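Local atomic coordinates of fructose-bisphosphate aldolase (Slackia heliotrinireducens, PDB entry 4MOZ), a protein that belongs to the DeoC/LacD family of aldolases and folds as a TIM barrel, an eight-stranded parallel beta barrel. Residues 32-43 against 72-83; 97-106 against 136-146. All blocks are in the same frame, centred on the assembly; numbering follows the deposited sequence.

Contact 1. Residues 32-43 against 72-83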
loop_
_atom_site.group_PDB
_atom_site.type_symbol
_atom_site.label_atom_id
_atom_site.label_comp_id
_atom_site.label_asym_id
_atom_site.label_seq_id
_atom_site.Cartn_x
_atom_site.Cartn_y
_atom_site.Cartn_z
ATOM N N GLN C 32 14.784 10.317 34.875
ATOM C CA GLN C 32 15.533 10.045 36.106
ATOM C C GLN C 32 14.830 10.624 37.340
ATOM O O GLN C 32 15.472 11.122 38.263
ATOM C CB GLN C 32 16.984 10.546 35.994
ATOM C CG GLN C 32 17.777 9.953 34.831
ATOM C CD GLN C 32 18.178 8.501 35.044
ATOM O OE1 GLN C 32 17.714 7.833 35.972
ATOM N NE2 GLN C 32 19.048 8.004 34.173
ATOM N N GLY C 33 13.501 10.552 37.337
ATOM C CA GLY C 33 12.684 11.035 38.447
ATOM C C GLY C 33 12.667 12.544 38.606
ATOM O O GLY C 33 12.353 13.048 39.684
ATOM N N THR C 34 12.991 13.267 37.535
ATOM C CA THR C 34 13.076 14.725 37.589
ATOM C C THR C 34 12.009 15.449 36.767
ATOM O O THR C 34 11.731 16.621 37.011
ATOM C CB THR C 34 14.446 15.244 37.111
ATOM O OG1 THR C 34 14.529 15.155 35.680
ATOM C CG2 THR C 34 15.590 14.469 37.762
ATOM N N GLY C 35 11.434 14.763 35.785
ATOM C CA GLY C 35 10.514 15.399 34.840
ATOM C C GLY C 35 11.245 16.064 33.685
ATOM O O GLY C 35 10.621 16.658 32.807
ATOM N N ARG C 36 12.572 15.965 33.686
ATOM C CA ARG C 36 13.409 16.552 32.639
ATOM C C ARG C 36 14.066 15.446 31.817
ATOM O O ARG C 36 14.495 14.430 32.367
ATOM C CB ARG C 36 14.490 17.444 33.258
ATOM C CG ARG C 36 13.974 18.666 34.005
ATOM C CD ARG C 36 14.202 19.948 33.218
ATOM N NE ARG C 36 13.937 21.129 34.038
ATOM C CZ ARG C 36 14.852 21.791 34.745
ATOM N NH1 ARG C 36 16.126 21.409 34.742
ATOM N NH2 ARG C 36 14.488 22.847 35.457
ATOM N N LEU C 37 14.156 15.641 30.506
ATOM C CA LEU C 37 14.717 14.607 29.642
ATOM C C LEU C 37 16.103 14.950 29.118
ATOM O O LEU C 37 16.265 15.884 28.325
ATOM C CB LEU C 37 13.777 14.282 28.471
ATOM C CG LEU C 37 14.229 13.161 27.519
ATOM C CD1 LEU C 37 14.243 11.808 28.218
ATOM C CD2 LEU C 37 13.356 13.109 26.274
HETATM N N MSE C 38 17.093 14.185 29.571
HETATM C CA MSE C 38 18.440 14.236 29.011
HETATM C C MSE C 38 18.557 13.076 28.032
HETATM O O MSE C 38 18.658 11.918 28.444
HETATM C CB MSE C 38 19.500 14.138 30.117
HETATM C CG MSE C 38 20.926 14.449 29.670
HETATM SE SE MSE C 38 21.670 13.126 28.424
HETATM C CE MSE C 38 23.542 13.697 28.446
ATOM N N LEU C 39 18.521 13.389 26.739
ATOM C CA LEU C 39 18.548 12.373 25.689
ATOM C C LEU C 39 19.913 12.295 25.009
ATOM O O LEU C 39 20.407 13.285 24.461
ATOM C CB LEU C 39 17.437 12.635 24.657
ATOM C CG LEU C 39 17.257 11.613 23.522
ATOM C CD1 LEU C 39 15.790 11.458 23.150
ATOM C CD2 LEU C 39 18.092 11.955 22.290
ATOM N N PHE C 40 20.511 11.110 25.052
ATOM C CA PHE C 40 21.757 10.841 24.346
ATOM C C PHE C 40 21.420 10.199 22.996
ATOM O O PHE C 40 20.993 9.038 22.925
ATOM C CB PHE C 40 22.668 9.961 25.212
ATOM C CG PHE C 40 23.972 9.568 24.560
ATOM C CD1 PHE C 40 24.659 10.447 23.720
ATOM C CD2 PHE C 40 24.536 8.321 24.825
ATOM C CE1 PHE C 40 25.859 10.078 23.134
ATOM C CE2 PHE C 40 25.745 7.948 24.247
ATOM C CZ PHE C 40 26.405 8.828 23.400
ATOM N N ALA C 41 21.594 10.986 21.932
ATOM C CA ALA C 41 21.242 10.575 20.577
ATOM C C ALA C 41 22.356 9.758 19.919
ATOM O O ALA C 41 23.485 10.233 19.759
ATOM C CB ALA C 41 20.888 11.794 19.732
ATOM N N CYS C 42 22.020 8.528 19.539
ATOM C CA CYS C 42 22.971 7.597 18.931
ATOM C C CYS C 42 22.421 7.001 17.635
ATOM O O CYS C 42 22.709 5.853 17.299
ATOM C CB CYS C 42 23.302 6.470 19.916
ATOM S SG CYS C 42 24.096 7.016 21.444
ATOM N N ASP C 43 21.639 7.792 16.908
ATOM C CA ASP C 43 20.957 7.328 15.705
ATOM C C ASP C 43 21.619 7.815 14.411
ATOM O O ASP C 43 21.166 7.481 13.314
ATOM C CB ASP C 43 19.492 7.773 15.739
ATOM C CG ASP C 43 19.336 9.293 15.696
ATOM O OD1 ASP C 43 20.039 9.996 16.457
ATOM O OD2 ASP C 43 18.503 9.783 14.904
ATOM N N ALA C 72 26.997 5.709 27.366
ATOM C CA ALA C 72 25.690 5.611 28.004
ATOM C C ALA C 72 25.773 4.935 29.371
ATOM O O ALA C 72 25.027 5.284 30.289
ATOM C CB ALA C 72 24.722 4.861 27.104
ATOM N N ASP C 73 26.689 3.979 29.498
ATOM C CA ASP C 73 26.825 3.176 30.713
ATOM C C ASP C 73 27.667 3.873 31.788
ATOM O O ASP C 73 27.333 3.819 32.973
ATOM C CB ASP C 73 27.419 1.810 30.360
ATOM C CG ASP C 73 27.597 0.909 31.567
ATOM O OD1 ASP C 73 26.605 0.623 32.271
ATOM O OD2 ASP C 73 28.739 0.472 31.801
ATOM N N GLN C 74 28.748 4.530 31.373
ATOM C CA GLN C 74 29.682 5.154 32.312
ATOM C C GLN C 74 29.336 6.607 32.606
ATOM O O GLN C 74 29.673 7.124 33.667
ATOM C CB GLN C 74 31.119 5.047 31.805
ATOM C CG GLN C 74 31.683 3.641 31.889
ATOM C CD GLN C 74 32.907 3.451 31.021
ATOM O OE1 GLN C 74 32.959 2.533 30.205
ATOM N NE2 GLN C 74 33.897 4.324 31.184
ATOM N N GLY C 75 28.672 7.264 31.660
ATOM C CA GLY C 75 28.211 8.627 31.871
ATOM C C GLY C 75 26.862 8.645 32.559
ATOM O O GLY C 75 26.371 7.615 33.020
ATOM N N VAL C 76 26.265 9.826 32.641
ATOM C CA VAL C 76 24.926 9.964 33.198
ATOM C C VAL C 76 24.034 10.518 32.101
ATOM O O VAL C 76 24.279 11.612 31.583
ATOM C CB VAL C 76 24.893 10.864 34.465
ATOM C CG1 VAL C 76 23.469 11.011 34.991
ATOM C CG2 VAL C 76 25.789 10.297 35.558
ATOM N N CYS C 77 23.020 9.736 31.735
ATOM C CA CYS C 77 22.063 10.104 30.693
ATOM C C CYS C 77 20.661 9.711 31.143
ATOM O O CYS C 77 20.508 8.856 32.018
ATOM C CB CYS C 77 22.390 9.386 29.375
ATOM S SG CYS C 77 24.112 9.476 28.820
ATOM N N GLY C 78 19.644 10.338 30.553
ATOM C CA GLY C 78 18.255 9.968 30.808
ATOM C C GLY C 78 17.924 8.749 29.974
ATOM O O GLY C 78 17.662 7.668 30.516
ATOM N N VAL C 79 17.944 8.928 28.652
ATOM C CA VAL C 79 17.761 7.827 27.704
ATOM C C VAL C 79 18.857 7.797 26.636
ATOM O O VAL C 79 19.421 8.838 26.272
ATOM C CB VAL C 79 16.382 7.860 26.988
ATOM C CG1 VAL C 79 15.236 7.737 27.982
ATOM C CG2 VAL C 79 16.225 9.107 26.126
HETATM N N MSE C 80 19.168 6.596 26.163
HETATM C CA MSE C 80 19.981 6.442 24.973
HETATM C C MSE C 80 19.053 6.093 23.827
HETATM O O MSE C 80 18.356 5.076 23.872
HETATM C CB MSE C 80 21.022 5.343 25.155
HETATM C CG MSE C 80 21.882 5.132 23.923
HETATM SE SE MSE C 80 22.985 3.552 24.086
HETATM C CE MSE C 80 23.817 3.570 22.326
ATOM N N ALA C 81 19.038 6.949 22.811
ATOM C CA ALA C 81 18.190 6.748 21.634
ATOM C C ALA C 81 18.987 6.160 20.476
ATOM O O ALA C 81 19.995 6.731 20.054
ATOM C CB ALA C 81 17.526 8.052 21.216
ATOM N N GLY C 82 18.532 5.012 19.975
ATOM C CA GLY C 82 19.171 4.361 18.831
ATOM C C GLY C 82 18.243 3.416 18.094
ATOM O O GLY C 82 17.161 3.084 18.590
ATOM N N GLN C 83 18.669 2.978 16.909
ATOM C CA GLN C 83 17.895 2.021 16.115
ATOM C C GLN C 83 17.767 0.680 16.832
ATOM O O GLN C 83 18.642 0.301 17.622
ATOM C CB GLN C 83 18.521 1.819 14.734
ATOM C CG GLN C 83 18.364 2.999 13.784
ATOM C CD GLN C 83 19.456 4.041 13.952
ATOM O OE1 GLN C 83 20.418 3.839 14.705
ATOM N NE2 GLN C 83 19.314 5.167 13.251
HETATM O O HOH W 1 23.270 5.078 14.750
#

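Contact 2. Residues 97-106 against 136-146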
loop_
_atom_site.group_PDB
_atom_site.type_symbol
_atom_site.label_atom_id
_atom_site.label_comp_id
_atom_site.label_asym_id
_atom_site.label_seq_id
_atom_site.Cartn_x
_atom_site.Cartn_y
_atom_site.Cartn_z
ATOM N N VAL C 97 20.719 0.627 31.005
ATOM C CA VAL C 97 20.544 1.862 30.261
ATOM C C VAL C 97 19.057 1.925 29.921
ATOM O O VAL C 97 18.434 0.895 29.642
ATOM C CB VAL C 97 21.384 1.867 28.957
ATOM C CG1 VAL C 97 21.156 3.142 28.156
ATOM C CG2 VAL C 97 22.868 1.704 29.257
ATOM N N ASN C 98 18.487 3.124 29.980
ATOM C CA ASN C 98 17.125 3.334 29.516
ATOM C C ASN C 98 17.165 3.553 28.011
ATOM O O ASN C 98 17.630 4.597 27.543
ATOM C CB ASN C 98 16.475 4.532 30.218
ATOM C CG ASN C 98 16.454 4.394 31.732
ATOM O OD1 ASN C 98 16.122 3.339 32.271
ATOM N ND2 ASN C 98 16.794 5.472 32.425
ATOM N N TYR C 99 16.694 2.562 27.258
ATOM C CA TYR C 99 16.730 2.619 25.794
ATOM C C TYR C 99 15.473 3.226 25.188
ATOM O O TYR C 99 14.349 2.879 25.566
ATOM C CB TYR C 99 16.993 1.233 25.191
ATOM C CG TYR C 99 18.382 0.705 25.480
ATOM C CD1 TYR C 99 19.497 1.206 24.797
ATOM C CD2 TYR C 99 18.584 -0.294 26.436
ATOM C CE1 TYR C 99 20.769 0.728 25.064
ATOM C CE2 TYR C 99 19.854 -0.782 26.710
ATOM C CZ TYR C 99 20.943 -0.269 26.022
ATOM O OH TYR C 99 22.207 -0.750 26.290
ATOM N N LEU C 100 15.689 4.148 24.253
ATOM C CA LEU C 100 14.629 4.689 23.423
ATOM C C LEU C 100 14.890 4.218 21.995
ATOM O O LEU C 100 15.910 4.581 21.389
ATOM C CB LEU C 100 14.629 6.213 23.481
ATOM C CG LEU C 100 13.417 6.922 22.869
ATOM C CD1 LEU C 100 12.421 7.294 23.953
ATOM C CD2 LEU C 100 13.858 8.172 22.129
ATOM N N VAL C 101 13.981 3.404 21.463
ATOM C CA VAL C 101 14.147 2.847 20.121
ATOM C C VAL C 101 13.681 3.832 19.049
ATOM O O VAL C 101 12.496 4.179 18.969
ATOM C CB VAL C 101 13.436 1.487 19.966
ATOM C CG1 VAL C 101 13.646 0.930 18.562
ATOM C CG2 VAL C 101 13.953 0.500 21.008
ATOM N N LYS C 102 14.633 4.287 18.240
ATOM C CA LYS C 102 14.344 5.195 17.142
ATOM C C LYS C 102 13.731 4.404 15.987
ATOM O O LYS C 102 14.415 3.630 15.320
ATOM C CB LYS C 102 15.615 5.940 16.717
ATOM C CG LYS C 102 15.427 6.959 15.601
ATOM C CD LYS C 102 14.375 8.003 15.948
ATOM C CE LYS C 102 14.597 9.288 15.171
ATOM N NZ LYS C 102 14.393 9.090 13.708
HETATM N N MSE C 103 12.435 4.614 15.768
HETATM C CA MSE C 103 11.623 3.787 14.868
HETATM C C MSE C 103 11.880 4.011 13.380
HETATM O O MSE C 103 11.729 3.088 12.584
HETATM C CB MSE C 103 10.136 4.003 15.151
HETATM C CG MSE C 103 9.714 3.608 16.541
HETATM SE SE MSE C 103 10.009 1.721 16.911
HETATM C CE MSE C 103 8.670 0.950 15.711
ATOM N N ASN C 104 12.227 5.235 13.001
ATOM C CA ASN C 104 12.543 5.519 11.607
ATOM C C ASN C 104 13.953 6.069 11.419
ATOM O O ASN C 104 14.553 6.570 12.365
ATOM C CB ASN C 104 11.473 6.419 10.958
ATOM C CG ASN C 104 11.421 7.826 11.537
ATOM O OD1 ASN C 104 11.908 8.101 12.639
ATOM N ND2 ASN C 104 10.801 8.730 10.789
ATOM N N SER C 105 14.481 5.938 10.205
ATOM C CA SER C 105 15.783 6.486 9.840
ATOM C C SER C 105 15.903 6.592 8.325
ATOM O O SER C 105 15.246 5.857 7.596
ATOM C CB SER C 105 16.921 5.607 10.374
ATOM O OG SER C 105 17.069 5.750 11.778
ATOM N N LYS C 106 16.755 7.506 7.867
ATOM C CA LYS C 106 17.106 7.630 6.453
ATOM C C LYS C 106 18.567 8.054 6.358
ATOM O O LYS C 106 19.145 8.489 7.356
ATOM C CB LYS C 106 16.201 8.649 5.752
ATOM C CG LYS C 106 16.401 10.091 6.192
ATOM C CD LYS C 106 15.841 11.061 5.161
ATOM C CE LYS C 106 16.250 12.494 5.459
ATOM N NZ LYS C 106 17.666 12.770 5.086
ATOM N N VAL C 136 15.265 -6.429 27.412
ATOM C CA VAL C 136 15.880 -5.130 27.119
ATOM C C VAL C 136 15.055 -3.995 27.721
ATOM O O VAL C 136 13.834 -3.948 27.555
ATOM C CB VAL C 136 16.122 -4.914 25.611
ATOM C CG1 VAL C 136 16.839 -3.595 25.361
ATOM C CG2 VAL C 136 16.949 -6.055 25.051
ATOM N N ASN C 137 15.737 -3.087 28.420
ATOM C CA ASN C 137 15.088 -1.989 29.137
ATOM C C ASN C 137 14.624 -0.855 28.211
ATOM O O ASN C 137 15.145 0.264 28.259
ATOM C CB ASN C 137 16.004 -1.469 30.258
ATOM C CG ASN C 137 15.339 -0.412 31.120
ATOM O OD1 ASN C 137 14.150 -0.508 31.447
ATOM N ND2 ASN C 137 16.106 0.608 31.494
ATOM N N VAL C 138 13.642 -1.161 27.368
ATOM C CA VAL C 138 13.082 -0.178 26.449
ATOM C C VAL C 138 12.054 0.647 27.204
ATOM O O VAL C 138 11.071 0.112 27.719
ATOM C CB VAL C 138 12.424 -0.843 25.216
ATOM C CG1 VAL C 138 11.796 0.208 24.299
ATOM C CG2 VAL C 138 13.439 -1.685 24.451
ATOM N N VAL C 139 12.293 1.949 27.279
ATOM C CA VAL C 139 11.392 2.842 28.003
ATOM C C VAL C 139 10.502 3.645 27.052
ATOM O O VAL C 139 9.458 4.152 27.450
ATOM C CB VAL C 139 12.154 3.768 28.984
ATOM C CG1 VAL C 139 12.930 2.937 30.001
ATOM C CG2 VAL C 139 13.088 4.716 28.246
ATOM N N GLY C 140 10.913 3.749 25.793
ATOM C CA GLY C 140 10.144 4.518 24.837
ATOM C C GLY C 140 10.564 4.382 23.394
ATOM O O GLY C 140 11.462 3.594 23.050
ATOM N N LEU C 141 9.902 5.168 22.550
ATOM C CA LEU C 141 10.121 5.145 21.120
ATOM C C LEU C 141 10.393 6.545 20.611
ATOM O O LEU C 141 9.950 7.536 21.213
ATOM C CB LEU C 141 8.897 4.576 20.396
ATOM C CG LEU C 141 8.300 3.232 20.825
ATOM C CD1 LEU C 141 7.144 2.884 19.903
ATOM C CD2 LEU C 141 9.327 2.107 20.830
ATOM N N GLY C 142 11.121 6.616 19.499
ATOM C CA GLY C 142 11.387 7.870 18.814
ATOM C C GLY C 142 11.004 7.799 17.344
ATOM O O GLY C 142 11.059 6.731 16.735
ATOM N N TYR C 143 10.616 8.940 16.780
ATOM C CA TYR C 143 10.231 9.031 15.375
ATOM C C TYR C 143 10.488 10.441 14.862
ATOM O O TYR C 143 10.206 11.415 15.565
ATOM C CB TYR C 143 8.752 8.655 15.196
ATOM C CG TYR C 143 8.325 8.499 13.755
ATOM C CD1 TYR C 143 7.832 9.593 13.037
ATOM C CD2 TYR C 143 8.412 7.264 13.104
ATOM C CE1 TYR C 143 7.442 9.465 11.715
ATOM C CE2 TYR C 143 8.017 7.130 11.779
ATOM C CZ TYR C 143 7.537 8.239 11.092
ATOM O OH TYR C 143 7.151 8.138 9.775
ATOM N N THR C 144 11.021 10.545 13.645
ATOM C CA THR C 144 11.273 11.838 12.997
ATOM C C THR C 144 10.213 12.183 11.950
ATOM O O THR C 144 9.851 11.342 11.128
ATOM C CB THR C 144 12.652 11.853 12.308
ATOM O OG1 THR C 144 13.666 11.624 13.285
ATOM C CG2 THR C 144 12.912 13.197 11.626
ATOM N N LEU C 145 9.731 13.424 11.974
ATOM C CA LEU C 145 8.818 13.926 10.941
ATOM C C LEU C 145 9.405 15.161 10.281
ATOM O O LEU C 145 9.836 16.084 10.974
ATOM C CB LEU C 145 7.453 14.303 11.522
ATOM C CG LEU C 145 6.563 13.243 12.160
ATOM C CD1 LEU C 145 6.794 13.189 13.665
ATOM C CD2 LEU C 145 5.108 13.564 11.848
ATOM N N TYR C 146 9.423 15.172 8.949
ATOM C CA TYR C 146 9.782 16.370 8.197
ATOM C C TYR C 146 8.508 17.035 7.697
ATOM O O TYR C 146 7.998 16.701 6.631
ATOM C CB TYR C 146 10.741 16.054 7.034
ATOM C CG TYR C 146 11.910 15.187 7.447
ATOM C CD1 TYR C 146 13.002 15.724 8.137
ATOM C CD2 TYR C 146 11.916 13.823 7.170
ATOM C CE1 TYR C 146 14.066 14.921 8.529
ATOM C CE2 TYR C 146 12.971 13.016 7.558
ATOM C CZ TYR C 146 14.040 13.563 8.235
ATOM O OH TYR C 146 15.081 12.746 8.617
#

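Contact 1. Residues 32-43 against 72-83
Strands 37-41 and 79-82, the first two of the barrel, run parallel at a closest axis approach of 4.8 Å and 35° apart, with Phe40 N donating almost straight to Val79 O (2.8 Å) and Phe40 O accepting from Ala81 N. Towards the barrel interior, Leu39 lays CG and CD1 against CG2 of Val79, while its other methyl, CD2, rests 4.1 Å from CB of Ala81; the short CB of Ala81 and the branched ends of Leu39 and Val79 fit together at this strand spacing. On the outward face Phe40 swings its ring towards helix 66-74, CG lying opposite the backbone N (chi1 178°), and CD2 packs 4.1 Å from CB of Ala72. In one of its two conformers Cys77 SG lies obliquely beside this ring, whereas Cys42 SG lies over one face near the rim and also meets CE of one conformer of selenomethionine Met80. Met38, likewise selenomethionine, rests SE on Cys77. Polar side chains tie the ends: Gln32 NE2 reaches Cys77 O at 2.7 Å, and Gln83 NE2 donates to Asp43 O at 171°, on a lone pair in the carbonyl plane, while also bonding Ser105. A water bridges Cys42 O and Gln83 OE1. The chemistry thus divides in two: soft sulfur and hydrocarbon surfaces fill the middle, and amides fasten backbone carbonyls where regular strand pairing stops.

Contact 2. Residues 97-106 against 136-146
Asn104 lays its carboxamide flat on the ring of Tyr143, the two planes only 9° apart and ND2 3.2 Å above the ring centre, while the same amide grips the neighbouring backbone at both ends. OD1 accepts from Thr144 N and ND2 donates to Thr144 O, each bond 2.8 Å and each on a lone pair in the carbonyl plane. A chi1 of 67°, with CG between the backbone N and the carbonyl carbon, brings the amide across to Thr144. An asparagine suits this place because one short flat group supplies both donor and acceptor; ND2 has a further acceptor in Ser119 O, and Tyr143 OH is held by Glu158.

Beside it Lys102, its chain bent at chi2 and chi4, brings NZ to Thr144 OG1 at 2.7 Å and to both OD1 and the backbone O of Asn104. Three oxygens thus hold NZ, and the side chain also makes a cation-pi contact with Trp176.

Strands 99-102 and 138-145 are the third and fourth of the TIM barrel, joined through helix 125-132 as a beta-alpha-beta unit. A beta bulge shifts their register by one between Tyr99 and Leu100. Gly140 and Gly142 suit their sites because Leu100 and Lys102 press against their backbones: Leu100 CD1 comes 3.5 Å from Gly140 C. On the other face Val101 CG2 meets Val138 CG1 at 3.9 Å, and selenomethionine Met103 sets SE against Leu141 CD2. At the strand starts, Asn137 ND2 donates to Asn98 OD1 (2.8 Å) and to Val97 O, the latter from above the carbonyl plane.

How the contacts relate
Contact 1 joins the first and second strands of the barrel, contact 2 the third and fourth, and the two meet where strands 79-82 and 99-102 lie side by side; their centres are about 11 Å apart. Backbone pairing carries the sheet across, with Gly82 O 2.8 Å from Lys102 N. Near the C-terminal ends of these strands, the bond from Gln83 to Ser105 links the two contacts through side chains as well. At the other end Val79 CG1 packs 3.7 Å from Val139 CG2, bringing the second and fourth strands together in the barrel interior, where Leu100 also touches both Leu39 and Ala81.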